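Local coordinates for uncharacterized protein (Thermomonospora curvata, PDB 4MVE) that is of unknown function but carries GXWXG and DUF4334 family regions on a single chain built round a curled antiparallel beta sheet, at residues V35-M40 / V107-I112; V101-T106 / I119-R124; D127-G132 / H146-R151; D73-L78 / G94-R99. All blocks are in the same frame, centred on the assembly; numbering follows the deposited sequence.

Interaction 1. Residues V35-M40 / V107-I112; sequences VPVDFM and VSAAMI
Ala109 presents its methyl group to the loop 35-40, and the loop wraps round it. The carbonyl O of Val35 takes the amide of Ala109 at 3.0 Å (Ala109 N to Val35 O). One residue earlier on the strand, the hydroxyl of Ser108 faces the backbone of the same valine: Val35 N donates to Ser108 OG over 2.8 Å in an almost straight bond, 169° at the hydrogen. With OG anti to the backbone N (chi1 -168°), Ser108 can take up the valine amide while the same oxygen is also hydrogen-bonded to the carbonyl of Phe122 on the adjoining strand. The arrangement illustrates how a loop can dock on a beta strand without pairing as a further strand. A side chain substitutes for one of the backbone partners, and after Val37 the chain turns into a short 3-10 segment, Met40 N reaching Val37 O at 3.2 Å. Apolar groups gather round the methyl of Ala109 from both sides of Pro36: CG2 of Val35 and CG2 of Val37 each lie 4.1 Å from Ala109 CB, and CG of Met40, a selenomethionine, is 4.2 Å from it. Farther out, Val35 CG1 rests over the rim of one face of the Phe39 ring, while the side chain of Met40 continues toward Phe69 on strand 64-71.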
loop_
_atom_site.group_PDB
_atom_site.type_symbol
_atom_site.label_atom_id
_atom_site.label_comp_id
_atom_site.label_asym_id
_atom_site.label_seq_id
_atom_site.Cartn_x
_atom_site.Cartn_y
_atom_site.Cartn_z
ATOM N N VAL A 35 -7.114 10.123 -3.219
ATOM C CA VAL A 35 -5.919 10.870 -3.617
ATOM C C VAL A 35 -5.798 10.849 -5.132
ATOM O O VAL A 35 -6.115 9.816 -5.730
ATOM C CB VAL A 35 -4.591 10.380 -2.946
ATOM C CG1 VAL A 35 -4.601 10.625 -1.450
ATOM C CG2 VAL A 35 -4.256 8.921 -3.252
ATOM N N PRO A 36 -5.295 11.932 -5.777
ATOM C CA PRO A 36 -5.062 11.857 -7.228
ATOM C C PRO A 36 -3.808 11.011 -7.517
ATOM O O PRO A 36 -2.995 10.789 -6.609
ATOM C CB PRO A 36 -4.878 13.326 -7.630
ATOM C CG PRO A 36 -4.384 14.004 -6.432
ATOM C CD PRO A 36 -4.867 13.241 -5.229
ATOM N N VAL A 37 -3.658 10.545 -8.783
ATOM C CA VAL A 37 -2.555 9.702 -9.254
ATOM C C VAL A 37 -1.161 10.346 -8.983
ATOM O O VAL A 37 -0.289 9.646 -8.446
ATOM C CB VAL A 37 -2.761 9.336 -10.757
ATOM C CG1 VAL A 37 -1.478 8.850 -11.433
ATOM C CG2 VAL A 37 -3.873 8.298 -10.907
ATOM N N ASP A 38 -0.962 11.664 -9.305
ATOM C CA ASP A 38 0.364 12.303 -9.145
ATOM C C ASP A 38 0.808 12.442 -7.663
ATOM O O ASP A 38 2.011 12.445 -7.390
ATOM C CB ASP A 38 0.455 13.630 -9.908
ATOM C CG ASP A 38 0.598 13.456 -11.434
ATOM O OD1 ASP A 38 0.478 12.287 -11.934
ATOM O OD2 ASP A 38 0.788 14.477 -12.132
ATOM N N PHE A 39 -0.140 12.386 -6.704
ATOM C CA PHE A 39 0.154 12.436 -5.263
ATOM C C PHE A 39 1.034 11.241 -4.842
ATOM O O PHE A 39 1.796 11.338 -3.876
ATOM C CB PHE A 39 -1.169 12.407 -4.475
ATOM C CG PHE A 39 -1.060 12.382 -2.962
ATOM C CD1 PHE A 39 -1.107 13.563 -2.226
ATOM C CD2 PHE A 39 -1.006 11.173 -2.271
ATOM C CE1 PHE A 39 -1.024 13.532 -0.825
ATOM C CE2 PHE A 39 -0.940 11.147 -0.880
ATOM C CZ PHE A 39 -0.947 12.321 -0.163
HETATM N N MSE A 40 0.894 10.107 -5.548
HETATM C CA MSE A 40 1.636 8.904 -5.249
HETATM C C MSE A 40 3.060 8.913 -5.785
HETATM O O MSE A 40 3.831 8.042 -5.377
HETATM C CB MSE A 40 0.905 7.656 -5.801
HETATM C CG MSE A 40 -0.482 7.427 -5.207
HETATM SE SE MSE A 40 -0.513 7.325 -3.262
HETATM C CE MSE A 40 0.946 5.940 -2.915
ATOM N N VAL A 107 -13.706 6.580 -5.848
ATOM C CA VAL A 107 -12.696 6.569 -6.896
ATOM C C VAL A 107 -11.440 7.254 -6.344
ATOM O O VAL A 107 -11.517 8.361 -5.880
ATOM C CB VAL A 107 -13.242 7.277 -8.177
ATOM C CG1 VAL A 107 -12.126 7.525 -9.195
ATOM C CG2 VAL A 107 -14.398 6.481 -8.812
ATOM N N SER A 108 -10.303 6.584 -6.395
ATOM C CA SER A 108 -9.017 7.098 -5.947
ATOM C C SER A 108 -7.907 6.476 -6.767
ATOM O O SER A 108 -8.153 5.537 -7.537
ATOM C CB SER A 108 -8.802 6.768 -4.472
ATOM O OG SER A 108 -7.689 7.496 -3.965
ATOM N N ALA A 109 -6.687 6.991 -6.608
ATOM C CA ALA A 109 -5.521 6.385 -7.228
ATOM C C ALA A 109 -5.365 4.955 -6.704
ATOM O O ALA A 109 -5.553 4.666 -5.512
ATOM C CB ALA A 109 -4.267 7.195 -6.929
ATOM N N ALA A 110 -5.070 4.060 -7.622
ATOM C CA ALA A 110 -4.885 2.663 -7.311
ATOM C C ALA A 110 -3.689 2.116 -8.055
ATOM O O ALA A 110 -3.500 2.479 -9.202
ATOM C CB ALA A 110 -6.145 1.885 -7.689
HETATM N N MSE A 111 -2.856 1.268 -7.409
HETATM C CA MSE A 111 -1.781 0.617 -8.163
HETATM C C MSE A 111 -2.296 -0.691 -8.748
HETATM O O MSE A 111 -2.894 -1.478 -8.041
HETATM C CB MSE A 111 -0.565 0.367 -7.283
HETATM C CG MSE A 111 0.695 0.114 -8.072
HETATM SE SE MSE A 111 1.999 -0.755 -6.891
HETATM C CE MSE A 111 1.135 -2.458 -6.668
ATOM N N ILE A 112 -2.096 -0.926 -10.041
ATOM C CA ILE A 112 -2.546 -2.189 -10.661
ATOM C C ILE A 112 -1.305 -2.993 -11.070
ATOM O O ILE A 112 -0.509 -2.473 -11.822
ATOM C CB ILE A 112 -3.454 -1.895 -11.891
ATOM C CG1 ILE A 112 -4.655 -0.985 -11.503
ATOM C CG2 ILE A 112 -3.887 -3.219 -12.619
ATOM C CD1 ILE A 112 -5.668 -0.671 -12.573
#

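Interaction 2. Residues V101-T106 / I119-R124; sequences VALRGT and IDHFRR
Two torsions bring His121 and Leu103 together: the imidazole leaves its strand with CG anti to the carbonyl carbon (chi1 -55°), and Leu103, whose backbone already puts CB over the ring, has CG anti to the backbone N (chi1 173°), which helps carry CD2 alongside His121 CB and CG. The result is a CH-pi contact, Leu103 CB standing 3.7 Å from the centroid of the His121 ring. Ile119 CG2, from the histidine's own strand, lies over the opposite face toward the rim, so the imidazole is sandwiched between aliphatic groups. Val101 crosses it at about a right angle, with CG1 3.7 Å from His121 CE1. Arg123, bent at chi2, reaches the type I' turn from Leu103 to Thr106 that joins strands 96-103 and 106-113. Thr106 covers one face of its guanidinium, CB lying 3.4 Å from Arg123 NH2 and CG2 3.7 Å from Arg123 CZ. The carbonyl O of Leu103 sits near the guanidinium plane, 3.1 Å from Arg123 NH2, but the angle is too poor for a hydrogen bond. A water makes the polar link instead, donating to Thr106 O at 2.7 Å and accepting from Arg123 NH2 at 3.3 Å. The chemistry is thus mostly carbon against flat polar groups. It buries His121 ND1 without a partner in the model, leaving NE2, hydrogen-bonded to Asp135, to make the polar contact that probably fixes the ring's rotation.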
loop_
_atom_site.group_PDB
_atom_site.type_symbol
_atom_site.label_atom_id
_atom_site.label_comp_id
_atom_site.label_asym_id
_atom_site.label_seq_id
_atom_site.Cartn_x
_atom_site.Cartn_y
_atom_site.Cartn_z
ATOM N N VAL A 101 -9.391 4.054 -9.878
ATOM C CA VAL A 101 -10.296 2.900 -9.752
ATOM C C VAL A 101 -11.246 3.105 -8.561
ATOM O O VAL A 101 -10.822 3.690 -7.577
ATOM C CB VAL A 101 -9.482 1.579 -9.580
ATOM C CG1 VAL A 101 -10.390 0.334 -9.692
ATOM C CG2 VAL A 101 -8.312 1.480 -10.590
ATOM N N ALA A 102 -12.535 2.668 -8.677
ATOM C CA ALA A 102 -13.499 2.762 -7.573
ATOM C C ALA A 102 -13.370 1.572 -6.626
ATOM O O ALA A 102 -13.135 0.444 -7.060
ATOM C CB ALA A 102 -14.928 2.821 -8.094
ATOM N N LEU A 103 -13.583 1.837 -5.336
ATOM C CA LEU A 103 -13.678 0.842 -4.293
ATOM C C LEU A 103 -14.711 1.344 -3.327
ATOM O O LEU A 103 -14.512 2.407 -2.729
ATOM C CB LEU A 103 -12.344 0.539 -3.596
ATOM C CG LEU A 103 -12.483 -0.405 -2.347
ATOM C CD1 LEU A 103 -12.690 -1.873 -2.773
ATOM C CD2 LEU A 103 -11.293 -0.280 -1.423
ATOM N N ARG A 104 -15.848 0.612 -3.210
ATOM C CA ARG A 104 -16.973 0.955 -2.329
ATOM C C ARG A 104 -17.545 2.332 -2.666
ATOM O O ARG A 104 -17.813 3.134 -1.774
ATOM C CB ARG A 104 -16.536 0.914 -0.859
ATOM C CG ARG A 104 -16.026 -0.424 -0.460
ATOM C CD ARG A 104 -15.381 -0.378 0.887
ATOM N NE ARG A 104 -14.827 -1.688 1.122
ATOM C CZ ARG A 104 -13.709 -1.943 1.775
ATOM N NH1 ARG A 104 -13.044 -0.961 2.386
ATOM N NH2 ARG A 104 -13.264 -3.187 1.864
ATOM N N GLY A 105 -17.661 2.609 -3.952
ATOM C CA GLY A 105 -18.178 3.881 -4.446
ATOM C C GLY A 105 -17.206 5.045 -4.425
ATOM O O GLY A 105 -17.589 6.153 -4.801
ATOM N N THR A 106 -15.951 4.835 -3.962
ATOM C CA THR A 106 -14.990 5.930 -3.941
ATOM C C THR A 106 -13.908 5.633 -4.937
ATOM O O THR A 106 -13.288 4.576 -4.881
ATOM C CB THR A 106 -14.432 6.191 -2.544
ATOM O OG1 THR A 106 -15.504 6.543 -1.672
ATOM C CG2 THR A 106 -13.354 7.290 -2.530
ATOM N N ILE A 119 -5.009 -5.173 -7.196
ATOM C CA ILE A 119 -5.126 -3.714 -7.233
ATOM C C ILE A 119 -4.999 -3.181 -5.808
ATOM O O ILE A 119 -5.694 -3.697 -4.940
ATOM C CB ILE A 119 -6.469 -3.264 -7.865
ATOM C CG1 ILE A 119 -6.591 -3.711 -9.322
ATOM C CG2 ILE A 119 -6.662 -1.725 -7.738
ATOM C CD1 ILE A 119 -8.091 -3.712 -9.777
ATOM N N ASP A 120 -4.174 -2.135 -5.572
ATOM C CA ASP A 120 -4.036 -1.473 -4.260
ATOM C C ASP A 120 -4.678 -0.096 -4.335
ATOM O O ASP A 120 -4.142 0.786 -5.016
ATOM C CB ASP A 120 -2.572 -1.348 -3.809
ATOM C CG ASP A 120 -1.767 -2.639 -3.821
ATOM O OD1 ASP A 120 -2.340 -3.708 -3.497
ATOM O OD2 ASP A 120 -0.555 -2.571 -4.080
ATOM N N HIS A 121 -5.817 0.080 -3.645
ATOM C CA HIS A 121 -6.624 1.325 -3.601
ATOM C C HIS A 121 -6.089 2.222 -2.499
ATOM O O HIS A 121 -6.039 1.801 -1.344
ATOM C CB HIS A 121 -8.102 0.999 -3.373
ATOM C CG HIS A 121 -8.663 0.041 -4.375
ATOM N ND1 HIS A 121 -9.399 0.487 -5.488
ATOM C CD2 HIS A 121 -8.623 -1.316 -4.392
ATOM C CE1 HIS A 121 -9.777 -0.605 -6.121
ATOM N NE2 HIS A 121 -9.357 -1.717 -5.485
ATOM N N PHE A 122 -5.591 3.413 -2.859
ATOM C CA PHE A 122 -4.956 4.314 -1.887
ATOM C C PHE A 122 -5.884 5.406 -1.370
ATOM O O PHE A 122 -6.600 6.043 -2.143
ATOM C CB PHE A 122 -3.720 4.964 -2.510
ATOM C CG PHE A 122 -2.678 3.974 -2.935
ATOM C CD1 PHE A 122 -2.089 3.118 -2.007
ATOM C CD2 PHE A 122 -2.303 3.863 -4.270
ATOM C CE1 PHE A 122 -1.137 2.179 -2.411
ATOM C CE2 PHE A 122 -1.376 2.914 -4.669
ATOM C CZ PHE A 122 -0.778 2.092 -3.735
ATOM N N ARG A 123 -5.828 5.663 -0.064
ATOM C CA ARG A 123 -6.557 6.782 0.538
ATOM C C ARG A 123 -5.575 7.576 1.376
ATOM O O ARG A 123 -4.674 6.999 1.953
ATOM C CB ARG A 123 -7.755 6.307 1.389
ATOM C CG ARG A 123 -8.806 5.496 0.663
ATOM C CD ARG A 123 -9.894 6.265 -0.060
ATOM N NE ARG A 123 -10.780 5.308 -0.740
ATOM C CZ ARG A 123 -11.887 4.796 -0.207
ATOM N NH1 ARG A 123 -12.300 5.191 0.993
ATOM N NH2 ARG A 123 -12.600 3.901 -0.878
ATOM N N ARG A 124 -5.782 8.871 1.498
ATOM C CA ARG A 124 -4.907 9.774 2.221
ATOM C C ARG A 124 -5.062 9.655 3.738
ATOM O O ARG A 124 -6.179 9.731 4.244
ATOM C CB ARG A 124 -5.217 11.245 1.795
ATOM C CG ARG A 124 -4.280 12.304 2.403
ATOM C CD ARG A 124 -4.673 13.716 1.980
ATOM N NE ARG A 124 -3.753 14.734 2.503
ATOM C CZ ARG A 124 -3.901 15.352 3.669
ATOM N NH1 ARG A 124 -4.937 15.071 4.451
ATOM N NH2 ARG A 124 -3.011 16.245 4.070
HETATM O O HOH W 1 -10.961 3.853 -3.738
#

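Interaction 3. Residues D127-G132 / H146-R151; sequences DDMVVG and HLTRER
The open end of the beta hairpin formed by strands 129-136 and 143-149 is held by regular strand pairing that passes into a cluster of charges. Val130 and Leu147 are an antiparallel hydrogen-bonded pair, with Val130 N to Leu147 O and Leu147 N to Val130 O both 3.1 Å. Their side chains cross on one face of the sheet, Val130 CG2 against Leu147 CB at 3.8 Å, while Met129 and Thr148 lie side by side on the other. Beyond that pair, Arg149 N donates to Asp128 O at 2.9 Å. At the end of the strand, the side chain of Arg149 curls back through a bend at chi3 (-57°). Its guanidinium grips the carbonyl O of Asp127 side-on and in plane, NH2 at 2.8 Å and NE at 3.1 Å from that one oxygen. The same NE makes a weak, 3.4 Å salt-bridge contact with Asp128 OD1. Asp128 OD2 meets Arg151 NH1 at 3.0 Å, although Arg151 is poorly ordered. Arg149 NH2 also bonds to the carbonyl of Phe39, and the arginine makes a cation-pi contact with that residue's ring. Alternating hydrogen-bonded and non-hydrogen-bonded pairs are those of an antiparallel beta hairpin, here within a larger curled sheet and closed at its open end by a salt-bridge network.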
loop_
_atom_site.group_PDB
_atom_site.type_symbol
_atom_site.label_atom_id
_atom_site.label_comp_id
_atom_site.label_asym_id
_atom_site.label_seq_id
_atom_site.Cartn_x
_atom_site.Cartn_y
_atom_site.Cartn_z
ATOM N N ASP A 127 -0.238 14.180 4.015
ATOM C CA ASP A 127 0.596 14.343 2.807
ATOM C C ASP A 127 1.683 13.260 2.624
ATOM O O ASP A 127 2.112 13.014 1.492
ATOM C CB ASP A 127 1.269 15.723 2.828
ATOM C CG ASP A 127 0.283 16.864 2.654
ATOM O OD1 ASP A 127 -0.832 16.615 2.135
ATOM O OD2 ASP A 127 0.618 17.999 3.048
ATOM N N ASP A 128 2.129 12.632 3.737
ATOM C CA ASP A 128 3.208 11.658 3.691
ATOM C C ASP A 128 2.798 10.248 4.098
ATOM O O ASP A 128 3.679 9.405 4.286
ATOM C CB ASP A 128 4.339 12.146 4.604
ATOM C CG ASP A 128 4.921 13.467 4.162
ATOM O OD1 ASP A 128 4.894 13.751 2.934
ATOM O OD2 ASP A 128 5.371 14.236 5.041
HETATM N N MSE A 129 1.481 9.982 4.233
HETATM C CA MSE A 129 0.950 8.670 4.628
HETATM C C MSE A 129 -0.339 8.361 3.906
HETATM O O MSE A 129 -1.208 9.222 3.799
HETATM C CB MSE A 129 0.690 8.573 6.140
HETATM C CG MSE A 129 1.923 8.655 6.993
HETATM SE SE MSE A 129 1.388 8.548 8.856
HETATM C CE MSE A 129 3.146 8.578 9.617
ATOM N N VAL A 130 -0.440 7.146 3.401
ATOM C CA VAL A 130 -1.637 6.584 2.741
ATOM C C VAL A 130 -1.890 5.207 3.297
ATOM O O VAL A 130 -0.945 4.548 3.719
ATOM C CB VAL A 130 -1.561 6.503 1.182
ATOM C CG1 VAL A 130 -1.315 7.860 0.534
ATOM C CG2 VAL A 130 -0.557 5.448 0.703
ATOM N N VAL A 131 -3.156 4.739 3.254
ATOM C CA VAL A 131 -3.474 3.357 3.597
ATOM C C VAL A 131 -3.736 2.708 2.239
ATOM O O VAL A 131 -4.377 3.331 1.411
ATOM C CB VAL A 131 -4.656 3.202 4.604
ATOM C CG1 VAL A 131 -5.177 1.764 4.632
ATOM C CG2 VAL A 131 -4.228 3.608 6.018
ATOM N N GLY A 132 -3.238 1.497 2.007
ATOM C CA GLY A 132 -3.494 0.810 0.745
ATOM C C GLY A 132 -4.437 -0.330 1.027
ATOM O O GLY A 132 -4.238 -1.049 2.010
ATOM N N HIS A 146 0.274 -0.056 4.745
ATOM C CA HIS A 146 0.445 1.397 4.784
ATOM C C HIS A 146 1.719 1.809 4.077
ATOM O O HIS A 146 2.574 0.974 3.859
ATOM C CB HIS A 146 0.383 1.951 6.227
ATOM C CG HIS A 146 1.225 1.230 7.241
ATOM N ND1 HIS A 146 2.590 1.449 7.339
ATOM C CD2 HIS A 146 0.865 0.324 8.180
ATOM C CE1 HIS A 146 3.007 0.685 8.332
ATOM N NE2 HIS A 146 2.005 0.003 8.874
ATOM N N LEU A 147 1.789 3.079 3.625
ATOM C CA LEU A 147 2.953 3.666 2.975
ATOM C C LEU A 147 3.239 5.020 3.573
ATOM O O LEU A 147 2.319 5.816 3.763
ATOM C CB LEU A 147 2.785 3.794 1.438
ATOM C CG LEU A 147 2.506 2.520 0.613
ATOM C CD1 LEU A 147 2.057 2.887 -0.815
ATOM C CD2 LEU A 147 3.703 1.522 0.645
ATOM N N THR A 148 4.531 5.289 3.807
ATOM C CA THR A 148 5.129 6.525 4.337
ATOM C C THR A 148 6.099 7.058 3.286
ATOM O O THR A 148 6.985 6.336 2.844
ATOM C CB THR A 148 5.810 6.273 5.690
ATOM O OG1 THR A 148 4.817 5.703 6.544
ATOM C CG2 THR A 148 6.364 7.581 6.330
ATOM N N ARG A 149 5.874 8.290 2.848
ATOM C CA ARG A 149 6.655 8.933 1.801
ATOM C C ARG A 149 8.084 9.233 2.270
ATOM O O ARG A 149 8.275 9.780 3.355
ATOM C CB ARG A 149 5.948 10.232 1.344
ATOM C CG ARG A 149 6.515 10.853 0.068
ATOM C CD ARG A 149 6.050 12.288 -0.173
ATOM N NE ARG A 149 4.583 12.441 -0.227
ATOM C CZ ARG A 149 3.834 12.275 -1.315
ATOM N NH1 ARG A 149 4.389 11.906 -2.466
ATOM N NH2 ARG A 149 2.524 12.472 -1.259
ATOM N N GLU A 150 9.083 8.842 1.454
ATOM C CA GLU A 150 10.501 9.151 1.688
ATOM C C GLU A 150 10.706 10.633 1.410
ATOM O O GLU A 150 10.267 11.108 0.363
ATOM C CB GLU A 150 11.402 8.331 0.746
ATOM C CG GLU A 150 11.988 7.040 1.290
ATOM C CD GLU A 150 13.096 6.455 0.421
ATOM O OE1 GLU A 150 13.479 5.287 0.664
ATOM O OE2 GLU A 150 13.571 7.146 -0.513
ATOM N N ARG A 151 11.344 11.364 2.331
ATOM C CA ARG A 151 11.615 12.803 2.214
ATOM C C ARG A 151 13.071 13.101 2.564
ATOM O O ARG A 151 13.913 13.198 1.673
ATOM C CB ARG A 151 10.669 13.616 3.112
ATOM C CG ARG A 151 9.255 13.749 2.553
ATOM C CD ARG A 151 8.334 14.477 3.511
ATOM N NE ARG A 151 8.021 15.840 3.066
ATOM C CZ ARG A 151 7.498 16.787 3.844
ATOM N NH1 ARG A 151 7.229 16.538 5.120
ATOM N NH2 ARG A 151 7.254 17.997 3.354
#

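Interaction 4. Residues D73-L78 / G94-R99; sequences DHVEPL and GLARLR
Asp73 and Arg99 meet obliquely, with the carboxylate and guanidinium planes 72° apart. Arg99 approaches end-on and gives both terminal nitrogens to a single oxygen: NH1 and NH2 are each 3.0 Å from Asp73 OD1, one from above the carboxylate plane and the other nearly in line with its C-O bond. The bend in Arg99 at chi2 (-65°) also brings NH1 back to its neighbour's carbonyl, 2.9 Å from Leu98 O, so this nitrogen serves two acceptors and the guanidinium has little freedom to turn. Val75 lies across Leu98 at about a right angle, its CG2 4.0 Å from Leu98 CG. With that methyl anti to the carbonyl carbon, it also passes over the backbone at Arg97, while Val75 CB faces Ala96 CB. Pro77 adds its ring atom CG, 4.2 Å from Ala96 CB, and its CD leans on the end of Leu95. Between these side chains the strands pair just once: Val75 N donates to Ala96 O at 3.1 Å, and the return bond from Ala96 N to Val75 O is weak. With a single bridge between strand segments 74-78 and 96-99, whose directions stand 118° apart, the side chains probably supply much of the hold. Strand 64-71 flanks strand 74-81, strand 106-113 flanks strand 96-103, and Phe69 from the first and Met111 from the second both pack against Val75.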
loop_
_atom_site.group_PDB
_atom_site.type_symbol
_atom_site.label_atom_id
_atom_site.label_comp_id
_atom_site.label_asym_id
_atom_site.label_seq_id
_atom_site.Cartn_x
_atom_site.Cartn_y
_atom_site.Cartn_z
ATOM N N ASP A 73 2.545 5.183 -15.490
ATOM C CA ASP A 73 2.681 3.944 -16.218
ATOM C C ASP A 73 3.811 3.087 -15.729
ATOM O O ASP A 73 3.916 1.940 -16.169
ATOM C CB ASP A 73 2.860 4.244 -17.698
ATOM C CG ASP A 73 1.556 4.653 -18.367
ATOM O OD1 ASP A 73 0.516 3.962 -18.138
ATOM O OD2 ASP A 73 1.571 5.644 -19.134
ATOM N N HIS A 74 4.656 3.603 -14.830
ATOM C CA HIS A 74 5.821 2.836 -14.388
ATOM C C HIS A 74 6.010 2.900 -12.873
ATOM O O HIS A 74 6.481 3.895 -12.331
ATOM C CB HIS A 74 7.079 3.321 -15.134
ATOM C CG HIS A 74 6.980 3.200 -16.630
ATOM N ND1 HIS A 74 6.777 4.316 -17.439
ATOM C CD2 HIS A 74 7.076 2.105 -17.423
ATOM C CE1 HIS A 74 6.797 3.869 -18.683
ATOM N NE2 HIS A 74 6.951 2.546 -18.725
ATOM N N VAL A 75 5.637 1.803 -12.199
ATOM C CA VAL A 75 5.701 1.609 -10.754
ATOM C C VAL A 75 6.518 0.350 -10.405
ATOM O O VAL A 75 6.298 -0.718 -10.991
ATOM C CB VAL A 75 4.253 1.488 -10.187
ATOM C CG1 VAL A 75 4.245 1.278 -8.668
ATOM C CG2 VAL A 75 3.408 2.717 -10.553
ATOM N N GLU A 76 7.387 0.453 -9.398
ATOM C CA GLU A 76 8.094 -0.703 -8.854
ATOM C C GLU A 76 7.317 -1.108 -7.609
ATOM O O GLU A 76 7.356 -0.397 -6.613
ATOM C CB GLU A 76 9.584 -0.420 -8.590
ATOM C CG GLU A 76 10.312 0.041 -9.854
ATOM C CD GLU A 76 11.677 0.655 -9.605
ATOM O OE1 GLU A 76 11.877 1.218 -8.506
ATOM O OE2 GLU A 76 12.531 0.616 -10.519
ATOM N N PRO A 77 6.509 -2.191 -7.669
ATOM C CA PRO A 77 5.662 -2.522 -6.511
ATOM C C PRO A 77 6.370 -3.187 -5.343
ATOM O O PRO A 77 5.847 -3.155 -4.220
ATOM C CB PRO A 77 4.618 -3.475 -7.100
ATOM C CG PRO A 77 5.299 -4.114 -8.263
ATOM C CD PRO A 77 6.295 -3.122 -8.801
ATOM N N LEU A 78 7.512 -3.830 -5.588
ATOM C CA LEU A 78 8.179 -4.612 -4.533
ATOM C C LEU A 78 9.626 -4.295 -4.350
ATOM O O LEU A 78 10.496 -5.097 -4.708
ATOM C CB LEU A 78 8.032 -6.125 -4.810
ATOM C CG LEU A 78 6.586 -6.634 -4.952
ATOM C CD1 LEU A 78 6.581 -8.010 -5.561
ATOM C CD2 LEU A 78 5.875 -6.666 -3.572
ATOM N N GLY A 94 6.450 -9.115 -11.825
ATOM C CA GLY A 94 6.116 -8.115 -12.830
ATOM C C GLY A 94 6.082 -6.730 -12.205
ATOM O O GLY A 94 6.215 -6.575 -10.978
ATOM N N LEU A 95 5.890 -5.715 -13.050
ATOM C CA LEU A 95 5.867 -4.344 -12.596
ATOM C C LEU A 95 4.414 -3.882 -12.415
ATOM O O LEU A 95 3.538 -4.725 -12.168
ATOM C CB LEU A 95 6.709 -3.422 -13.528
ATOM C CG LEU A 95 8.233 -3.689 -13.448
ATOM C CD1 LEU A 95 8.978 -2.985 -14.543
ATOM C CD2 LEU A 95 8.817 -3.266 -12.095
ATOM N N ALA A 96 4.169 -2.555 -12.411
ATOM C CA ALA A 96 2.837 -2.059 -12.143
ATOM C C ALA A 96 2.643 -0.654 -12.714
ATOM O O ALA A 96 3.537 -0.101 -13.350
ATOM C CB ALA A 96 2.577 -2.067 -10.638
ATOM N N ARG A 97 1.435 -0.127 -12.562
ATOM C CA ARG A 97 1.071 1.198 -13.038
ATOM C C ARG A 97 -0.072 1.748 -12.182
ATOM O O ARG A 97 -0.627 1.028 -11.336
ATOM C CB ARG A 97 0.737 1.182 -14.544
ATOM C CG ARG A 97 -0.502 0.415 -14.892
ATOM C CD ARG A 97 -0.438 -0.232 -16.285
ATOM N NE ARG A 97 -1.661 -1.021 -16.492
ATOM C CZ ARG A 97 -1.973 -2.142 -15.833
ATOM N NH1 ARG A 97 -1.124 -2.665 -14.945
ATOM N NH2 ARG A 97 -3.119 -2.762 -16.076
ATOM N N LEU A 98 -0.362 3.032 -12.350
ATOM C CA LEU A 98 -1.404 3.719 -11.583
ATOM C C LEU A 98 -2.566 4.124 -12.452
ATOM O O LEU A 98 -2.375 4.624 -13.571
ATOM C CB LEU A 98 -0.847 4.988 -10.934
ATOM C CG LEU A 98 0.143 4.810 -9.758
ATOM C CD1 LEU A 98 0.961 6.084 -9.560
ATOM C CD2 LEU A 98 -0.593 4.469 -8.460
ATOM N N ARG A 99 -3.770 3.900 -11.934
ATOM C CA ARG A 99 -5.027 4.312 -12.586
ATOM C C ARG A 99 -5.994 4.788 -11.506
ATOM O O ARG A 99 -5.733 4.562 -10.307
ATOM C CB ARG A 99 -5.648 3.159 -13.389
ATOM C CG ARG A 99 -4.795 2.625 -14.568
ATOM C CD ARG A 99 -4.638 3.718 -15.645
ATOM N NE ARG A 99 -4.027 3.241 -16.882
ATOM C CZ ARG A 99 -2.726 3.288 -17.162
ATOM N NH1 ARG A 99 -1.855 3.695 -16.247
ATOM N NH2 ARG A 99 -2.281 2.874 -18.339
#

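From the N terminus, interaction 1 closes the longest loop, bringing the turn before strand 42-48 against strand 106-113. Interaction 4 is nested inside that loop and joins strand 74-81 to strand 96-103. Interaction 2 crosses interaction 1, because its first segment lies inside the loop and its second beyond it; it folds the 96-103/106-113 hairpin end over strand 118-124. Interaction 3 follows in series and pairs the two C-terminal strands. Interactions 1 and 3 meet through Phe39 and Arg149, interactions 2 and 3 through neighbouring strands 118-124 and 129-136. Together with the regular strand pairs, the single bridge of interaction 4 brings the curled sheet round into a barrel-like closure.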